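PDB 3I0P: malate dehydrogenase from Entamoeba histolytica, which probably catalyses the NAD-dependent interconversion of malate and oxaloacetate. Local coordinates for residues V58-D61 with R62-K65; K7-S10 with I11-K15. One frame throughout, in Å; residues are numbered along the deposited sequence.

Contact 1. Residues V58-D61 with R62-K65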
ATOM      1  N   VAL A  58      18.737 -20.997  -4.359  1.00 24.26           N
ATOM      2  CA  VAL A  58      18.023 -19.930  -5.070  1.00 23.29           C
ATOM      3  C   VAL A  58      18.932 -19.122  -6.003  1.00 23.05           C
ATOM      4  O   VAL A  58      18.459 -18.484  -6.948  1.00 22.93           O
ATOM      5  CB  VAL A  58      17.183 -19.051  -4.084  1.00 23.13           C
ATOM      6  CG1 VAL A  58      16.573 -17.831  -4.762  1.00 21.59           C
ATOM      7  CG2 VAL A  58      16.093 -19.901  -3.452  1.00 22.29           C
ATOM      8  N   TYR A  59      20.237 -19.185  -5.762  1.00 22.68           N
ATOM      9  CA  TYR A  59      21.187 -18.434  -6.580  1.00 22.45           C
ATOM     10  C   TYR A  59      22.240 -19.307  -7.279  1.00 22.49           C
ATOM     11  O   TYR A  59      22.270 -19.356  -8.513  1.00 22.06           O
ATOM     12  CB  TYR A  59      21.798 -17.273  -5.783  1.00 21.99           C
ATOM     13  CG  TYR A  59      20.717 -16.350  -5.259  1.00 22.38           C
ATOM     14  CD1 TYR A  59      20.074 -15.444  -6.108  1.00 21.41           C
ATOM     15  CD2 TYR A  59      20.292 -16.419  -3.925  1.00 21.46           C
ATOM     16  CE1 TYR A  59      19.058 -14.619  -5.636  1.00 20.71           C
ATOM     17  CE2 TYR A  59      19.277 -15.592  -3.452  1.00 20.01           C
ATOM     18  CZ  TYR A  59      18.673 -14.691  -4.310  1.00 20.46           C
ATOM     19  OH  TYR A  59      17.666 -13.874  -3.850  1.00 20.49           O
ATOM     20  N   ILE A  60      23.067 -20.007  -6.497  1.00 22.65           N
ATOM     21  CA  ILE A  60      24.167 -20.805  -7.053  1.00 22.80           C
ATOM     22  C   ILE A  60      23.661 -21.927  -7.967  1.00 23.25           C
ATOM     23  O   ILE A  60      24.080 -22.030  -9.114  1.00 23.16           O
ATOM     24  CB  ILE A  60      25.156 -21.316  -5.958  1.00 22.83           C
ATOM     25  CG1 ILE A  60      25.622 -20.154  -5.053  1.00 22.66           C
ATOM     26  CG2 ILE A  60      26.371 -22.027  -6.589  1.00 21.92           C
ATOM     27  CD1 ILE A  60      26.276 -18.972  -5.782  1.00 22.59           C
ATOM     28  N   ASP A  61      22.739 -22.740  -7.470  1.00 24.05           N
ATOM     29  CA  ASP A  61      22.135 -23.797  -8.276  1.00 25.22           C
ATOM     30  C   ASP A  61      21.486 -23.260  -9.548  1.00 25.66           C
ATOM     31  O   ASP A  61      21.388 -23.965 -10.555  1.00 26.05           O
ATOM     32  CB  ASP A  61      21.070 -24.543  -7.474  1.00 25.69           C
ATOM     33  CG  ASP A  61      21.654 -25.533  -6.471  1.00 26.61           C
ATOM     34  OD1 ASP A  61      22.898 -25.696  -6.404  1.00 27.07           O
ATOM     35  OD2 ASP A  61      20.840 -26.148  -5.744  1.00 28.11           O
ATOM     36  N   ARG A  62      21.026 -22.014  -9.498  1.00 25.85           N
ATOM     37  CA  ARG A  62      20.311 -21.447 -10.626  1.00 25.62           C
ATOM     38  C   ARG A  62      21.277 -20.898 -11.670  1.00 25.94           C
ATOM     39  O   ARG A  62      21.018 -21.020 -12.871  1.00 26.21           O
ATOM     40  CB  ARG A  62      19.287 -20.414 -10.163  1.00 25.31           C
ATOM     41  CG  ARG A  62      18.218 -21.020  -9.289  1.00 24.30           C
ATOM     42  CD  ARG A  62      16.934 -20.223  -9.365  1.00 24.74           C
ATOM     43  NE  ARG A  62      15.900 -20.750  -8.471  1.00 24.79           N
ATOM     44  CZ  ARG A  62      14.855 -20.050  -8.042  1.00 24.04           C
ATOM     45  NH1 ARG A  62      14.699 -18.790  -8.416  1.00 24.92           N
ATOM     46  NH2 ARG A  62      13.968 -20.605  -7.235  1.00 23.48           N
ATOM     47  N   ILE A  63      22.388 -20.314 -11.215  1.00 26.07           N
ATOM     48  CA  ILE A  63      23.488 -19.939 -12.108  1.00 26.33           C
ATOM     49  C   ILE A  63      24.044 -21.191 -12.833  1.00 27.05           C
ATOM     50  O   ILE A  63      24.361 -21.150 -14.037  1.00 26.95           O
ATOM     51  CB  ILE A  63      24.615 -19.216 -11.353  1.00 25.92           C
ATOM     52  CG1 ILE A  63      24.082 -17.936 -10.700  1.00 25.93           C
ATOM     53  CG2 ILE A  63      25.781 -18.896 -12.296  1.00 25.69           C
ATOM     54  CD1 ILE A  63      25.062 -17.255  -9.756  1.00 24.39           C
ATOM     55  N   LYS A  64      24.136 -22.295 -12.087  1.00 27.34           N
ATOM     56  CA  LYS A  64      24.546 -23.592 -12.623  1.00 27.64           C
ATOM     57  C   LYS A  64      23.537 -24.139 -13.648  1.00 27.85           C
ATOM     58  O   LYS A  64      23.927 -24.792 -14.616  1.00 28.06           O
ATOM     59  CB  LYS A  64      24.760 -24.594 -11.483  1.00 27.57           C
ATOM     60  CG  LYS A  64      26.143 -24.518 -10.833  1.00 27.82           C
ATOM     61  CD  LYS A  64      26.187 -25.220  -9.464  1.00 29.43           C
ATOM     62  CE  LYS A  64      25.798 -26.699  -9.535  1.00 30.26           C
ATOM     63  NZ  LYS A  64      25.428 -27.281  -8.207  1.00 30.91           N
ATOM     64  N   LYS A  65      22.250 -23.869 -13.440  1.00 27.70           N
ATOM     65  CA  LYS A  65      21.221 -24.281 -14.398  1.00 27.61           C
ATOM     66  C   LYS A  65      20.930 -23.189 -15.442  1.00 27.15           C
ATOM     67  O   LYS A  65      19.892 -23.206 -16.099  1.00 27.23           O
ATOM     68  CB  LYS A  65      19.937 -24.735 -13.675  1.00 27.77           C
ATOM     69  CG  LYS A  65      20.067 -26.094 -12.967  1.00 29.27           C
ATOM     70  CD  LYS A  65      18.764 -26.541 -12.292  1.00 32.51           C
ATOM     71  CE  LYS A  65      18.685 -26.052 -10.838  1.00 34.91           C
ATOM     72  NZ  LYS A  65      17.308 -26.086 -10.260  1.00 35.46           N
TER

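Contact 2. Residues K7-S10 with I11-K15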
ATOM      1  N   LYS A   7      24.752 -23.546  14.113  1.00 33.62           N
ATOM      2  CA  LYS A   7      26.166 -23.150  14.218  1.00 31.95           C
ATOM      3  C   LYS A   7      26.362 -21.660  13.932  1.00 30.52           C
ATOM      4  O   LYS A   7      25.863 -21.133  12.938  1.00 29.88           O
ATOM      5  CB  LYS A   7      27.039 -23.987  13.278  1.00 32.20           C
ATOM      6  CG  LYS A   7      28.531 -23.712  13.390  1.00 32.80           C
ATOM      7  CD  LYS A   7      29.316 -24.699  12.530  1.00 35.82           C
ATOM      8  CE  LYS A   7      30.829 -24.583  12.745  1.00 36.81           C
ATOM      9  NZ  LYS A   7      31.247 -25.061  14.096  1.00 37.29           N
ATOM     10  N   ASN A   8      27.102 -20.997  14.814  1.00 29.04           N
ATOM     11  CA  ASN A   8      27.321 -19.564  14.719  1.00 27.52           C
ATOM     12  C   ASN A   8      28.411 -19.210  13.720  1.00 26.86           C
ATOM     13  O   ASN A   8      29.539 -19.690  13.813  1.00 26.49           O
ATOM     14  CB  ASN A   8      27.649 -18.980  16.096  1.00 27.28           C
ATOM     15  CG  ASN A   8      27.683 -17.464  16.096  1.00 26.15           C
ATOM     16  OD1 ASN A   8      28.701 -16.841  15.773  1.00 24.43           O
ATOM     17  ND2 ASN A   8      26.565 -16.861  16.461  1.00 25.36           N
ATOM     18  N   VAL A   9      28.054 -18.364  12.761  1.00 26.16           N
ATOM     19  CA  VAL A   9      29.010 -17.838  11.790  1.00 25.58           C
ATOM     20  C   VAL A   9      28.911 -16.314  11.811  1.00 25.37           C
ATOM     21  O   VAL A   9      27.805 -15.762  11.848  1.00 25.55           O
ATOM     22  CB  VAL A   9      28.727 -18.358  10.354  1.00 25.44           C
ATOM     23  CG1 VAL A   9      29.876 -18.021   9.439  1.00 24.85           C
ATOM     24  CG2 VAL A   9      28.482 -19.857  10.354  1.00 24.79           C
ATOM     25  N   SER A  10      30.055 -15.638  11.799  1.00 24.80           N
ATOM     26  CA  SER A  10      30.068 -14.176  11.808  1.00 24.54           C
ATOM     27  C   SER A  10      29.547 -13.625  10.480  1.00 24.36           C
ATOM     28  O   SER A  10      29.700 -14.271   9.436  1.00 24.42           O
ATOM     29  CB  SER A  10      31.477 -13.643  12.080  1.00 24.35           C
ATOM     30  OG  SER A  10      32.282 -13.705  10.913  1.00 24.45           O
ATOM     31  N   ILE A  11      28.942 -12.437  10.535  1.00 23.85           N
ATOM     32  CA  ILE A  11      28.474 -11.724   9.340  1.00 23.41           C
ATOM     33  C   ILE A  11      29.591 -11.555   8.301  1.00 23.49           C
ATOM     34  O   ILE A  11      29.384 -11.831   7.123  1.00 23.08           O
ATOM     35  CB  ILE A  11      27.844 -10.338   9.711  1.00 23.47           C
ATOM     36  CG1 ILE A  11      26.516 -10.503  10.491  1.00 23.07           C
ATOM     37  CG2 ILE A  11      27.694  -9.444   8.491  1.00 22.31           C
ATOM     38  CD1 ILE A  11      25.396 -11.267   9.773  1.00 21.16           C
ATOM     39  N   ASP A  12      30.772 -11.121   8.749  1.00 23.76           N
ATOM     40  CA  ASP A  12      31.931 -10.970   7.871  1.00 23.98           C
ATOM     41  C   ASP A  12      32.262 -12.258   7.116  1.00 23.68           C
ATOM     42  O   ASP A  12      32.492 -12.210   5.912  1.00 23.89           O
ATOM     43  CB  ASP A  12      33.165 -10.488   8.645  1.00 24.48           C
ATOM     44  CG  ASP A  12      33.076  -9.013   9.064  1.00 26.45           C
ATOM     45  OD1 ASP A  12      32.759  -8.134   8.226  1.00 28.51           O
ATOM     46  OD2 ASP A  12      33.357  -8.730  10.248  1.00 28.23           O
ATOM     47  N   THR A  13      32.288 -13.394   7.817  1.00 23.26           N
ATOM     48  CA  THR A  13      32.543 -14.695   7.182  1.00 23.03           C
ATOM     49  C   THR A  13      31.517 -14.968   6.079  1.00 22.93           C
ATOM     50  O   THR A  13      31.890 -15.291   4.952  1.00 22.71           O
ATOM     51  CB  THR A  13      32.541 -15.887   8.206  1.00 23.15           C
ATOM     52  OG1 THR A  13      33.534 -15.672   9.213  1.00 23.26           O
ATOM     53  CG2 THR A  13      32.824 -17.223   7.519  1.00 22.05           C
ATOM     54  N   ILE A  14      30.234 -14.830   6.418  1.00 22.73           N
ATOM     55  CA  ILE A  14      29.133 -15.049   5.485  1.00 22.79           C
ATOM     56  C   ILE A  14      29.228 -14.112   4.277  1.00 23.38           C
ATOM     57  O   ILE A  14      29.062 -14.552   3.134  1.00 23.37           O
ATOM     58  CB  ILE A  14      27.761 -14.895   6.194  1.00 22.58           C
ATOM     59  CG1 ILE A  14      27.636 -15.899   7.341  1.00 21.44           C
ATOM     60  CG2 ILE A  14      26.601 -15.068   5.205  1.00 22.72           C
ATOM     61  CD1 ILE A  14      26.533 -15.582   8.323  1.00 21.32           C
ATOM     62  N   LYS A  15      29.500 -12.832   4.556  1.00 24.07           N
ATOM     63  CA  LYS A  15      29.698 -11.765   3.563  1.00 24.58           C
ATOM     64  C   LYS A  15      30.775 -12.111   2.556  1.00 24.61           C
ATOM     65  O   LYS A  15      30.522 -12.112   1.354  1.00 24.89           O
ATOM     66  CB  LYS A  15      30.165 -10.485   4.266  1.00 25.15           C
ATOM     67  CG  LYS A  15      29.201  -9.343   4.376  1.00 27.07           C
ATOM     68  CD  LYS A  15      29.890  -8.197   5.100  1.00 30.74           C
ATOM     69  CE  LYS A  15      29.396  -6.831   4.620  1.00 34.12           C
ATOM     70  NZ  LYS A  15      29.319  -5.861   5.761  1.00 35.70           N
TER
HETATM   71  O   HOH W   1      32.531 -16.833  11.423  1.00 20.35           O

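Contact 1. Residues V58-D61 with R62-K65
Asp61 carries its carboxylate beside its own backbone N, opposite the carbonyl carbon (chi1 -77°), and Lys64 starts out the same way, then folds back at chi3 (58°), which lets the two side chains run alongside each other in one direction. They meet three residues apart near the C-terminal end of helix 55-64. The salt bridge between Asp61 OD1 and Lys64 NZ is long, 3.5 Å, and its hydrogen bond is weak. OD1 also pairs with Lys56 from earlier in the helix, the stronger of its partners, so the carboxylate has one lysine more than a turn before it and, weakly, one after it.

A wider pi-type turn spans Val58 to Ile60; beyond it the backbone bonds link each carbonyl to the amide four residues on. Tyr59 O takes Ile63 N at 2.9 Å, and Lys64 N reaches Ile60 O at 3.0 Å. Arg62 N adds a weak bond to Tyr59 O, three residues back. The last turn closes with a weak bond from Lys65 N to Asp61 O, just where Lys65 leaves helical geometry.

Arg62 lays CD against Val58 O at 3.3 Å. Its guanidinium turns one face to Val58, whose CG1 stands 4.2 Å above the plane, offset toward the rim. CD1 of Ile60 comes to 4.5 Å from CD1 of Ile63, a loose apolar contact, and Leu355 of helix 346-359 packs against Ile60. Tyr59 points elsewhere, its OH bonded to His123 ND1. Lys65 brings CE back to 3.4 Å from Asp61 O.

Contact 2. Residues K7-S10 with I11-K15
This is a local cap contact, formed where strand 6-9 passes into helix 11-24 through Ser10, which sits at the N-cap. The chain turns sharply there: strand 7-9 and the first turn of the helix, 11-15, make an angle of 78°. Ser10 O receives Ile14 N at 3.1 Å, the bond that opens the helical series.

Ser10 OG stands between its backbone N and carbonyl carbon (chi1 79°), a torsion that swings it over the start of the helix and leaves it 2.9 Å from Thr13 OG1 and 3.1 Å from Thr13 N. A bound glycerol, probably from the crystallisation liquor, also hydrogen-bonds to OG. This is a serine N-cap in which a water joins the N-cap amide to the hydroxyl of the N3 threonine, in place of the direct link a capping box would make: Ser10 N donates to the water at 2.8 Å, and the water is hydrogen-bonded to Thr13 OG1 at 2.7 Å. The strand leading into the cap pairs antiparallel with strand 342-345.

On the buried side Val9 crosses Thr13 at about a right angle, CG1 of Val9 meeting CG2 of Thr13 at 3.6 Å. The same Val9 methyl rests 3.7 Å from Ile14 CG1. Ile14 goes on to touch Ile40 of helix 29-45, and Phe365 at the chain's C-terminus packs on Val9.

Contact 2 comes first along the chain, at the joint of strand 6-9 and helix 11-24; contact 1 follows in helix 55-64, with helix 29-45 between. Their centres are about 21 Å apart and their nearest atoms about 10 Å, so they do not touch. A shared neighbour connects them: helix 346-359 offers Ile349 to Val9 of contact 2, and Leu355 and Tyr359 to Ile60 and Lys64 of contact 1. Contact 1 is also near a cofactor, the side chain of Tyr59 lying about 7 Å from a bound NAD. Beside contact 2 lies a glycerol, probably from the crystallisation liquor, about 3 Å from the Ser10 side chain.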